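Local atomic coordinates of bile salt hydrolase/transferase (Clostridium perfringens, PDB entry 2BJF), a protein that hydrolyses the amide bond of glycine- and taurine-conjugated bile salts, releasing free bile acids, and also acts as a bile acid amine N-acyltransferase. Residues A6-F16 with M145-S153; I31-K42 with D62-E73. One frame throughout, in Å; residues are numbered along the deposited sequence. Where two conformers were deposited one is given.

Contact 1: A6-F16 with M145-S153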
loop_
_atom_site.group_PDB
_atom_site.type_symbol
_atom_site.label_atom_id
_atom_site.label_comp_id
_atom_site.label_asym_id
_atom_site.label_seq_id
_atom_site.Cartn_x
_atom_site.Cartn_y
_atom_site.Cartn_z
ATOM N N ALA A 6 -24.228 1.953 9.407
ATOM C CA ALA A 6 -25.121 2.443 10.456
ATOM C C ALA A 6 -24.479 3.649 11.133
ATOM O O ALA A 6 -23.302 3.613 11.494
ATOM C CB ALA A 6 -25.415 1.348 11.470
ATOM N N LEU A 7 -25.257 4.716 11.302
ATOM C CA LEU A 7 -24.728 5.982 11.805
ATOM C C LEU A 7 -25.780 6.731 12.618
ATOM O O LEU A 7 -26.915 6.897 12.168
ATOM C CB LEU A 7 -24.253 6.839 10.624
ATOM C CG LEU A 7 -23.278 8.002 10.814
ATOM C CD1 LEU A 7 -21.903 7.520 11.270
ATOM C CD2 LEU A 7 -23.162 8.774 9.510
ATOM N N GLU A 8 -25.401 7.171 13.818
ATOM C CA GLU A 8 -26.290 7.964 14.670
ATOM C C GLU A 8 -26.075 9.458 14.439
ATOM O O GLU A 8 -24.938 9.937 14.427
ATOM C CB GLU A 8 -26.092 7.622 16.152
ATOM C CG GLU A 8 -27.101 8.303 17.082
ATOM C CD GLU A 8 -26.824 8.080 18.561
ATOM O OE1 GLU A 8 -25.834 7.399 18.905
ATOM O OE2 GLU A 8 -27.609 8.592 19.387
ATOM N N THR A 9 -27.176 10.186 14.264
ATOM C CA THR A 9 -27.122 11.625 14.008
ATOM C C THR A 9 -26.919 12.429 15.288
ATOM O O THR A 9 -27.030 11.896 16.397
ATOM C CB THR A 9 -28.400 12.140 13.301
ATOM O OG1 THR A 9 -29.516 12.058 14.198
ATOM C CG2 THR A 9 -28.692 11.338 12.041
ATOM N N LYS A 10 -26.639 13.720 15.114
ATOM C CA LYS A 10 -26.455 14.663 16.222
ATOM C C LYS A 10 -27.669 14.775 17.157
ATOM O O LYS A 10 -27.515 15.101 18.338
ATOM C CB LYS A 10 -26.064 16.048 15.686
ATOM C CG LYS A 10 -27.082 16.683 14.738
ATOM C CD LYS A 10 -26.571 17.993 14.161
ATOM C CE LYS A 10 -27.654 18.727 13.386
ATOM N NZ LYS A 10 -27.994 18.049 12.104
ATOM N N ASP A 11 -28.856 14.490 16.623
ATOM C CA ASP A 11 -30.107 14.578 17.378
ATOM C C ASP A 11 -30.497 13.251 18.033
ATOM O O ASP A 11 -31.513 13.169 18.728
ATOM C CB ASP A 11 -31.239 15.070 16.467
ATOM C CG ASP A 11 -30.970 16.448 15.886
ATOM O OD1 ASP A 11 -30.633 17.373 16.656
ATOM O OD2 ASP A 11 -31.103 16.606 14.654
ATOM N N GLY A 12 -29.686 12.219 17.812
ATOM C CA GLY A 12 -29.950 10.887 18.362
ATOM C C GLY A 12 -30.777 9.958 17.495
ATOM O O GLY A 12 -31.247 8.919 17.970
ATOM N N LEU A 13 -30.961 10.326 16.229
ATOM C CA LEU A 13 -31.673 9.477 15.278
ATOM C C LEU A 13 -30.713 8.469 14.659
ATOM O O LEU A 13 -29.503 8.695 14.624
ATOM C CB LEU A 13 -32.355 10.315 14.191
ATOM C CG LEU A 13 -33.436 11.314 14.627
ATOM C CD1 LEU A 13 -33.949 12.091 13.426
ATOM C CD2 LEU A 13 -34.589 10.630 15.357
ATOM N N HIS A 14 -31.257 7.358 14.174
ATOM C CA HIS A 14 -30.432 6.274 13.655
ATOM C C HIS A 14 -30.613 6.055 12.162
ATOM O O HIS A 14 -31.707 5.735 11.689
ATOM C CB HIS A 14 -30.683 4.988 14.447
ATOM C CG HIS A 14 -30.235 5.073 15.872
ATOM N ND1 HIS A 14 -31.020 5.612 16.869
ATOM C CD2 HIS A 14 -29.071 4.713 16.463
ATOM C CE1 HIS A 14 -30.363 5.570 18.014
ATOM N NE2 HIS A 14 -29.179 5.026 17.796
ATOM N N LEU A 15 -29.522 6.255 11.427
ATOM C CA LEU A 15 -29.500 6.045 9.989
ATOM C C LEU A 15 -28.898 4.687 9.669
ATOM O O LEU A 15 -27.904 4.277 10.275
ATOM C CB LEU A 15 -28.700 7.148 9.287
ATOM C CG LEU A 15 -29.058 8.618 9.526
ATOM C CD1 LEU A 15 -28.055 9.514 8.814
ATOM C CD2 LEU A 15 -30.482 8.948 9.082
ATOM N N PHE A 16 -29.514 3.990 8.721
ATOM C CA PHE A 16 -29.026 2.700 8.257
ATOM C C PHE A 16 -29.294 2.560 6.765
ATOM O O PHE A 16 -30.392 2.847 6.296
ATOM C CB PHE A 16 -29.684 1.554 9.037
ATOM C CG PHE A 16 -29.357 0.188 8.500
ATOM C CD1 PHE A 16 -28.073 -0.337 8.628
ATOM C CD2 PHE A 16 -30.331 -0.575 7.861
ATOM C CE1 PHE A 16 -27.762 -1.599 8.126
ATOM C CE2 PHE A 16 -30.033 -1.838 7.359
ATOM C CZ PHE A 16 -28.744 -2.352 7.493
ATOM N N MET A 145 -26.996 -7.470 7.033
ATOM C CA MET A 145 -26.804 -6.601 8.187
ATOM C C MET A 145 -28.170 -6.150 8.694
ATOM O O MET A 145 -29.036 -5.759 7.906
ATOM C CB MET A 145 -25.934 -5.394 7.829
ATOM C CG MET A 145 -25.584 -4.511 9.018
ATOM S SD MET A 145 -24.347 -3.266 8.610
ATOM C CE MET A 145 -24.390 -2.249 10.083
ATOM N N ILE A 146 -28.357 -6.228 10.008
ATOM C CA ILE A 146 -29.617 -5.866 10.653
ATOM C C ILE A 146 -29.324 -4.843 11.747
ATOM O O ILE A 146 -28.388 -5.016 12.529
ATOM C CB ILE A 146 -30.338 -7.113 11.240
ATOM C CG1 ILE A 146 -30.600 -8.152 10.144
ATOM C CG2 ILE A 146 -31.651 -6.718 11.915
ATOM C CD1 ILE A 146 -30.981 -9.532 10.658
ATOM N N SER A 147 -30.112 -3.772 11.783
ATOM C CA SER A 147 -29.884 -2.666 12.708
ATOM C C SER A 147 -31.212 -2.048 13.128
ATOM O O SER A 147 -32.180 -2.089 12.368
ATOM C CB SER A 147 -28.991 -1.610 12.046
ATOM O OG SER A 147 -28.403 -0.749 13.009
ATOM N N ASP A 148 -31.265 -1.482 14.332
ATOM C CA ASP A 148 -32.499 -0.852 14.812
ATOM C C ASP A 148 -32.279 0.479 15.544
ATOM O O ASP A 148 -31.167 1.012 15.568
ATOM C CB ASP A 148 -33.347 -1.837 15.640
ATOM C CG ASP A 148 -32.729 -2.175 16.991
ATOM O OD1 ASP A 148 -31.748 -1.522 17.404
ATOM O OD2 ASP A 148 -33.244 -3.103 17.650
ATOM N N ILE A 149 -33.351 0.993 16.144
ATOM C CA ILE A 149 -33.345 2.306 16.796
ATOM C C ILE A 149 -32.594 2.350 18.135
ATOM O O ILE A 149 -32.475 3.415 18.745
ATOM C CB ILE A 149 -34.785 2.871 16.961
ATOM C CG1 ILE A 149 -35.651 1.928 17.806
ATOM C CG2 ILE A 149 -35.413 3.123 15.594
ATOM C CD1 ILE A 149 -36.972 2.536 18.262
ATOM N N THR A 150 -32.093 1.200 18.585
ATOM C CA THR A 150 -31.261 1.133 19.790
ATOM C C THR A 150 -29.798 1.419 19.451
ATOM O O THR A 150 -28.972 1.636 20.343
ATOM C CB THR A 150 -31.348 -0.246 20.494
ATOM O OG1 THR A 150 -30.682 -1.238 19.702
ATOM C CG2 THR A 150 -32.797 -0.662 20.728
ATOM N N GLY A 151 -29.485 1.405 18.157
ATOM C CA GLY A 151 -28.117 1.598 17.685
ATOM C C GLY A 151 -27.335 0.304 17.568
ATOM O O GLY A 151 -26.175 0.310 17.148
ATOM N N LYS A 152 -27.966 -0.806 17.941
ATOM C CA LYS A 152 -27.332 -2.118 17.851
ATOM C C LYS A 152 -27.419 -2.672 16.433
ATOM O O LYS A 152 -28.441 -2.523 15.763
ATOM C CB LYS A 152 -27.966 -3.099 18.843
ATOM C CG LYS A 152 -27.609 -2.840 20.308
ATOM C CD LYS A 152 -26.170 -3.248 20.625
ATOM C CE LYS A 152 -25.738 -2.778 22.009
ATOM N NZ LYS A 152 -25.620 -1.291 22.099
ATOM N N SER A 153 -26.335 -3.304 15.991
ATOM C CA SER A 153 -26.274 -3.928 14.672
ATOM C C SER A 153 -25.755 -5.357 14.769
ATOM O O SER A 153 -24.891 -5.655 15.596
ATOM C CB SER A 153 -25.377 -3.120 13.730
ATOM O OG SER A 153 -25.927 -1.843 13.452
#
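The ring of Phe16 is the main apolar surface that the first hairpin presents to 145-153, and two residues approach it from different directions. Ser147 CB sits over one face, a CH-pi contact 4.1 Å from the ring centroid, whereas Met145 SD lies at the edge, 5.2 Å from that centroid. A chi1 of 173°, which sets CG opposite the backbone N, carries the Phe16 ring out alongside the extended Met145 chain, the two running in opposite directions, and Phe16 CE1 comes within 3.7 Å of Met145 CG. The methyl end of that chain continues to Ala6, where Met145 CE and Ala6 CB are 4.0 Å apart.

A second kind of contact is ring against backbone. The His14 ring packs against the turn that follows strand 142-147: Ile149 C is over one face of the imidazole, CD2 is 3.5 Å from Gly151 CA, and Glu8 CG, also displaced toward the rim, lies on the opposite face. His14 ND1 is hydrogen-bonded to Glu285.

Polar bonds organise the second segment internally. Ser147 OG and Ser153 OG, 2.7 Å apart, share a hydrogen bond beside the Ala6 methyl. Asp148 OD1 accepts from Thr150 N at 3.0 Å, an Asx turn within the type I turn 148-151. Strands 3-8 and 14-22 of one antiparallel sheet here meet strand 142-147 of another, the face-to-face packing of the αββα fold of Ntn hydrolases.

Contact 2: I31-K42 with D62-E73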
loop_
_atom_site.group_PDB
_atom_site.type_symbol
_atom_site.label_atom_id
_atom_site.label_comp_id
_atom_site.label_asym_id
_atom_site.label_seq_id
_atom_site.Cartn_x
_atom_site.Cartn_y
_atom_site.Cartn_z
ATOM N N ILE A 31 -40.656 -0.426 -2.641
ATOM C CA ILE A 31 -41.867 -1.202 -2.370
ATOM C C ILE A 31 -42.374 -0.981 -0.949
ATOM O O ILE A 31 -41.621 -1.122 0.019
ATOM C CB ILE A 31 -41.625 -2.719 -2.607
ATOM C CG1 ILE A 31 -41.146 -2.976 -4.040
ATOM C CG2 ILE A 31 -42.883 -3.537 -2.299
ATOM C CD1 ILE A 31 -40.622 -4.382 -4.273
ATOM N N PHE A 32 -43.654 -0.631 -0.841
ATOM C CA PHE A 32 -44.341 -0.529 0.441
ATOM C C PHE A 32 -45.338 -1.674 0.590
ATOM O O PHE A 32 -46.166 -1.904 -0.295
ATOM C CB PHE A 32 -45.066 0.818 0.571
ATOM C CG PHE A 32 -45.966 0.912 1.778
ATOM C CD1 PHE A 32 -45.440 1.203 3.034
ATOM C CD2 PHE A 32 -47.340 0.708 1.658
ATOM C CE1 PHE A 32 -46.265 1.288 4.153
ATOM C CE2 PHE A 32 -48.175 0.788 2.773
ATOM C CZ PHE A 32 -47.635 1.080 4.023
ATOM N N ILE A 33 -45.247 -2.383 1.713
ATOM C CA ILE A 33 -46.200 -3.441 2.047
ATOM C C ILE A 33 -46.871 -3.106 3.380
ATOM O O ILE A 33 -46.184 -2.937 4.389
ATOM C CB ILE A 33 -45.527 -4.840 2.135
ATOM C CG1 ILE A 33 -44.658 -5.113 0.900
ATOM C CG2 ILE A 33 -46.586 -5.930 2.305
ATOM C CD1 ILE A 33 -43.815 -6.382 0.997
ATOM N N PRO A 34 -48.214 -3.000 3.388
ATOM C CA PRO A 34 -48.941 -2.686 4.620
ATOM C C PRO A 34 -49.007 -3.875 5.581
ATOM O O PRO A 34 -48.569 -4.977 5.237
ATOM C CB PRO A 34 -50.342 -2.330 4.114
ATOM C CG PRO A 34 -50.491 -3.105 2.856
ATOM C CD PRO A 34 -49.122 -3.161 2.237
ATOM N N ARG A 35 -49.550 -3.639 6.776
ATOM C CA ARG A 35 -49.769 -4.692 7.769
ATOM C C ARG A 35 -50.773 -5.718 7.259
ATOM O O ARG A 35 -51.630 -5.394 6.428
ATOM C CB ARG A 35 -50.323 -4.102 9.069
ATOM C CG ARG A 35 -49.438 -3.096 9.774
ATOM C CD ARG A 35 -50.290 -2.254 10.709
ATOM N NE ARG A 35 -49.516 -1.266 11.455
ATOM C CZ ARG A 35 -50.044 -0.232 12.105
ATOM N NH1 ARG A 35 -51.358 -0.033 12.101
ATOM N NH2 ARG A 35 -49.256 0.612 12.759
ATOM N N ASN A 36 -50.663 -6.948 7.761
ATOM C CA ASN A 36 -51.622 -8.021 7.469
ATOM C C ASN A 36 -51.784 -8.323 5.971
ATOM O O ASN A 36 -52.867 -8.693 5.510
ATOM C CB ASN A 36 -52.977 -7.719 8.135
ATOM C CG ASN A 36 -53.877 -8.941 8.230
ATOM O OD1 ASN A 36 -55.014 -8.922 7.754
ATOM N ND2 ASN A 36 -53.375 -10.008 8.844
ATOM N N PHE A 37 -50.698 -8.161 5.217
ATOM C CA PHE A 37 -50.709 -8.460 3.785
ATOM C C PHE A 37 -50.093 -9.825 3.506
ATOM O O PHE A 37 -48.946 -10.088 3.875
ATOM C CB PHE A 37 -49.994 -7.375 2.971
ATOM C CG PHE A 37 -50.166 -7.527 1.482
ATOM C CD1 PHE A 37 -51.253 -6.946 0.832
ATOM C CD2 PHE A 37 -49.252 -8.262 0.732
ATOM C CE1 PHE A 37 -51.422 -7.092 -0.543
ATOM C CE2 PHE A 37 -49.415 -8.416 -0.642
ATOM C CZ PHE A 37 -50.501 -7.827 -1.281
ATOM N N LYS A 38 -50.868 -10.682 2.847
ATOM C CA LYS A 38 -50.439 -12.040 2.535
ATOM C C LYS A 38 -49.671 -12.091 1.214
ATOM O O LYS A 38 -50.225 -11.816 0.145
ATOM C CB LYS A 38 -51.648 -12.985 2.513
ATOM C CG LYS A 38 -51.319 -14.448 2.224
ATOM C CD LYS A 38 -52.523 -15.370 2.449
ATOM C CE LYS A 38 -53.725 -15.009 1.576
ATOM N NZ LYS A 38 -53.444 -15.116 0.115
ATOM N N CYS A 39 -48.387 -12.429 1.310
ATOM C CA CYS A 39 -47.525 -12.609 0.146
ATOM C C CYS A 39 -47.450 -14.093 -0.194
ATOM O O CYS A 39 -47.010 -14.901 0.627
ATOM C CB CYS A 39 -46.122 -12.065 0.425
ATOM S SG CYS A 39 -46.058 -10.334 0.941
ATOM N N VAL A 40 -47.885 -14.444 -1.402
ATOM C CA VAL A 40 -47.913 -15.841 -1.840
ATOM C C VAL A 40 -46.944 -16.078 -2.998
ATOM O O VAL A 40 -47.026 -15.414 -4.035
ATOM C CB VAL A 40 -49.341 -16.292 -2.257
ATOM C CG1 VAL A 40 -49.364 -17.781 -2.584
ATOM C CG2 VAL A 40 -50.354 -15.979 -1.162
ATOM N N ASN A 41 -46.021 -17.018 -2.806
ATOM C CA ASN A 41 -45.131 -17.451 -3.878
ATOM C C ASN A 41 -45.836 -18.508 -4.718
ATOM O O ASN A 41 -46.193 -19.573 -4.213
ATOM C CB ASN A 41 -43.809 -17.981 -3.313
ATOM C CG ASN A 41 -42.792 -18.305 -4.399
ATOM O OD1 ASN A 41 -42.981 -19.228 -5.194
ATOM N ND2 ASN A 41 -41.699 -17.551 -4.426
ATOM N N LYS A 42 -46.035 -18.204 -5.997
ATOM C CA LYS A 42 -46.826 -19.055 -6.889
ATOM C C LYS A 42 -46.151 -20.379 -7.249
ATOM O O LYS A 42 -46.836 -21.381 -7.470
ATOM C CB LYS A 42 -47.210 -18.292 -8.161
ATOM C CG LYS A 42 -48.248 -17.202 -7.938
ATOM C CD LYS A 42 -48.586 -16.475 -9.232
ATOM C CE LYS A 42 -49.689 -15.445 -9.023
ATOM N NZ LYS A 42 -51.015 -16.073 -8.740
ATOM N N ASP A 62 -42.098 -12.813 -10.430
ATOM C CA ASP A 62 -43.140 -13.838 -10.543
ATOM C C ASP A 62 -44.298 -13.566 -9.570
ATOM O O ASP A 62 -44.828 -14.488 -8.942
ATOM C CB ASP A 62 -42.543 -15.240 -10.332
ATOM C CG ASP A 62 -43.349 -16.333 -11.015
ATOM O OD1 ASP A 62 -43.709 -16.162 -12.199
ATOM O OD2 ASP A 62 -43.609 -17.371 -10.371
ATOM N N ASP A 63 -44.666 -12.288 -9.455
ATOM C CA ASP A 63 -45.738 -11.798 -8.568
ATOM C C ASP A 63 -45.371 -11.768 -7.070
ATOM O O ASP A 63 -46.227 -11.496 -6.224
ATOM C CB ASP A 63 -47.055 -12.560 -8.807
ATOM C CG ASP A 63 -48.286 -11.667 -8.700
ATOM O OD1 ASP A 63 -48.203 -10.576 -8.092
ATOM O OD2 ASP A 63 -49.348 -12.061 -9.227
ATOM N N TYR A 64 -44.104 -12.025 -6.748
ATOM C CA TYR A 64 -43.657 -12.075 -5.352
ATOM C C TYR A 64 -42.600 -11.012 -5.027
ATOM O O TYR A 64 -41.605 -10.892 -5.743
ATOM C CB TYR A 64 -43.126 -13.471 -5.008
ATOM C CG TYR A 64 -42.984 -13.724 -3.521
ATOM C CD1 TYR A 64 -44.085 -14.099 -2.752
ATOM C CD2 TYR A 64 -41.750 -13.588 -2.884
ATOM C CE1 TYR A 64 -43.965 -14.332 -1.388
ATOM C CE2 TYR A 64 -41.618 -13.817 -1.516
ATOM C CZ TYR A 64 -42.730 -14.189 -0.776
ATOM O OH TYR A 64 -42.614 -14.418 0.575
ATOM N N PRO A 65 -42.811 -10.243 -3.937
ATOM C CA PRO A 65 -41.858 -9.197 -3.561
ATOM C C PRO A 65 -40.614 -9.745 -2.862
ATOM O O PRO A 65 -40.721 -10.563 -1.945
ATOM C CB PRO A 65 -42.665 -8.313 -2.606
ATOM C CG PRO A 65 -43.666 -9.232 -1.995
ATOM C CD PRO A 65 -43.957 -10.309 -3.008
ATOM N N THR A 66 -39.446 -9.297 -3.313
ATOM C CA THR A 66 -38.172 -9.662 -2.692
ATOM C C THR A 66 -37.290 -8.417 -2.581
ATOM O O THR A 66 -37.260 -7.589 -3.494
ATOM C CB THR A 66 -37.465 -10.830 -3.441
ATOM O OG1 THR A 66 -36.265 -11.197 -2.751
ATOM C CG2 THR A 66 -37.140 -10.465 -4.894
ATOM N N PHE A 67 -36.586 -8.285 -1.458
ATOM C CA PHE A 67 -35.935 -7.020 -1.099
ATOM C C PHE A 67 -34.409 -7.033 -1.135
ATOM O O PHE A 67 -33.774 -8.056 -0.874
ATOM C CB PHE A 67 -36.401 -6.561 0.284
ATOM C CG PHE A 67 -37.808 -6.044 0.307
ATOM C CD1 PHE A 67 -38.061 -4.680 0.202
ATOM C CD2 PHE A 67 -38.884 -6.917 0.430
ATOM C CE1 PHE A 67 -39.363 -4.192 0.219
ATOM C CE2 PHE A 67 -40.191 -6.440 0.445
ATOM C CZ PHE A 67 -40.431 -5.075 0.340
ATOM N N ALA A 68 -33.842 -5.870 -1.451
ATOM C CA ALA A 68 -32.399 -5.643 -1.390
ATOM C C ALA A 68 -32.017 -5.000 -0.058
ATOM O O ALA A 68 -30.982 -5.325 0.529
ATOM C CB ALA A 68 -31.958 -4.768 -2.544
ATOM N N ASP A 69 -32.858 -4.073 0.399
ATOM C CA ASP A 69 -32.721 -3.431 1.707
ATOM C C ASP A 69 -34.025 -2.729 2.060
ATOM O O ASP A 69 -34.759 -2.287 1.175
ATOM C CB ASP A 69 -31.547 -2.442 1.754
ATOM C CG ASP A 69 -31.553 -1.463 0.596
ATOM O OD1 ASP A 69 -31.057 -1.830 -0.487
ATOM O OD2 ASP A 69 -32.040 -0.326 0.776
ATOM N N GLY A 70 -34.309 -2.634 3.353
ATOM C CA GLY A 70 -35.541 -2.006 3.806
ATOM C C GLY A 70 -35.655 -1.892 5.309
ATOM O O GLY A 70 -34.741 -2.262 6.048
ATOM N N MET A 71 -36.791 -1.369 5.755
ATOM C CA MET A 71 -37.084 -1.248 7.175
ATOM C C MET A 71 -38.559 -1.516 7.428
ATOM O O MET A 71 -39.360 -1.551 6.490
ATOM C CB MET A 71 -36.721 0.151 7.681
ATOM C CG MET A 71 -37.531 1.258 7.037
ATOM S SD MET A 71 -37.087 2.900 7.603
ATOM C CE MET A 71 -37.439 3.790 6.101
ATOM N N ASN A 72 -38.914 -1.710 8.694
ATOM C CA ASN A 72 -40.322 -1.757 9.076
ATOM C C ASN A 72 -40.746 -0.548 9.919
ATOM O O ASN A 72 -39.924 0.308 10.261
ATOM C CB ASN A 72 -40.690 -3.100 9.736
ATOM C CG ASN A 72 -40.034 -3.308 11.094
ATOM O OD1 ASN A 72 -39.706 -2.359 11.807
ATOM N ND2 ASN A 72 -39.861 -4.572 11.465
ATOM N N GLU A 73 -42.036 -0.495 10.243
ATOM C CA GLU A 73 -42.633 0.608 11.001
ATOM C C GLU A 73 -42.104 0.749 12.432
ATOM O O GLU A 73 -42.332 1.773 13.082
ATOM C CB GLU A 73 -44.152 0.438 11.041
ATOM C CG GLU A 73 -44.596 -0.899 11.618
ATOM C CD GLU A 73 -46.088 -0.969 11.835
ATOM O OE1 GLU A 73 -46.588 -0.301 12.763
ATOM O OE2 GLU A 73 -46.755 -1.704 11.079
HETATM O O HOH W 1 -47.575 -11.869 -3.370
HETATM O O HOH W 2 -44.577 -15.983 -6.835
#
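Arg35 and Glu73 form a salt bridge that can be traced along the arginine from its base. From CB the chain leaves with CG anti to the carbonyl carbon (chi1 -61°) and stays extended as far as NE. Carboxylate contact begins early, since Arg35 CG is already 3.3 Å from Glu73 OE2 and CD also lies beside that oxygen. At the head, NE donates to the syn lone pair of OE2, while Arg35 NH2 donates to Glu73 OE1 over 2.8 Å. Both bonds lie close to the guanidinium plane, and the two flat groups are only 21° apart, so this side-on, two-nitrogen grip fixes the rotation of both. The remaining nitrogen, NH1, makes a second salt bridge, to Asp310.

Elsewhere the segments pack mainly through aromatic rings, with Pro65 CG filling in against Cys39 SG and Ile33 CD1. Asn41 CB stands over one face of Tyr64, 4.3 Å from the centroid, and Val40 O approaches the ring edge. Cys39 CB is 3.6 Å from Tyr64 CE1, and Tyr64 OH is hydrogen-bonded to Asn104. Ile31 O and Ile33 CD1 lie at the edge of the Phe67 ring, Ile33 CD1 3.7 Å from Phe67 CE2; Ile31 CB is also 3.9 Å from Phe67 CE1.

At the solvent-exposed end, water replaces direct backbone pairing. One molecule accepts from Lys42 N and donates to Asp62 O at 2.6 Å; another links Val40 N to Asp63 O.

After Phe67 the chain turns a corner at Ala68 and Asp69, and Asp69 makes a salt bridge to Arg18, a deoxycholate-binding residue. Segment 62-73 thus borders the bile acid pocket, touching deoxycholate at Thr66 and Ala68, while it packs on strands 29-33 and 38-40, within and beside the large antiparallel sheet of this Ntn hydrolase.

Overall arrangement
Contact 1 and contact 2 have centres 23 Å apart and do not touch, though their nearest atoms are about 5 Å from each other. Along the chain the order is 6-16, 31-42, 62-73 and 145-153. The large antiparallel sheet unites them: strands 29-33, 64-67 and 70-72 belong to it, as does strand 142-147. Contact 1 joins that sheet to the one containing strands 3-8 and 14-22. The side chain of Arg18, which binds deoxycholate, is about 6 Å from that of Phe16 and about 8 Å from that of Phe67. The pair illustrates how packing between and within sheets brings residues distant in sequence close to one site.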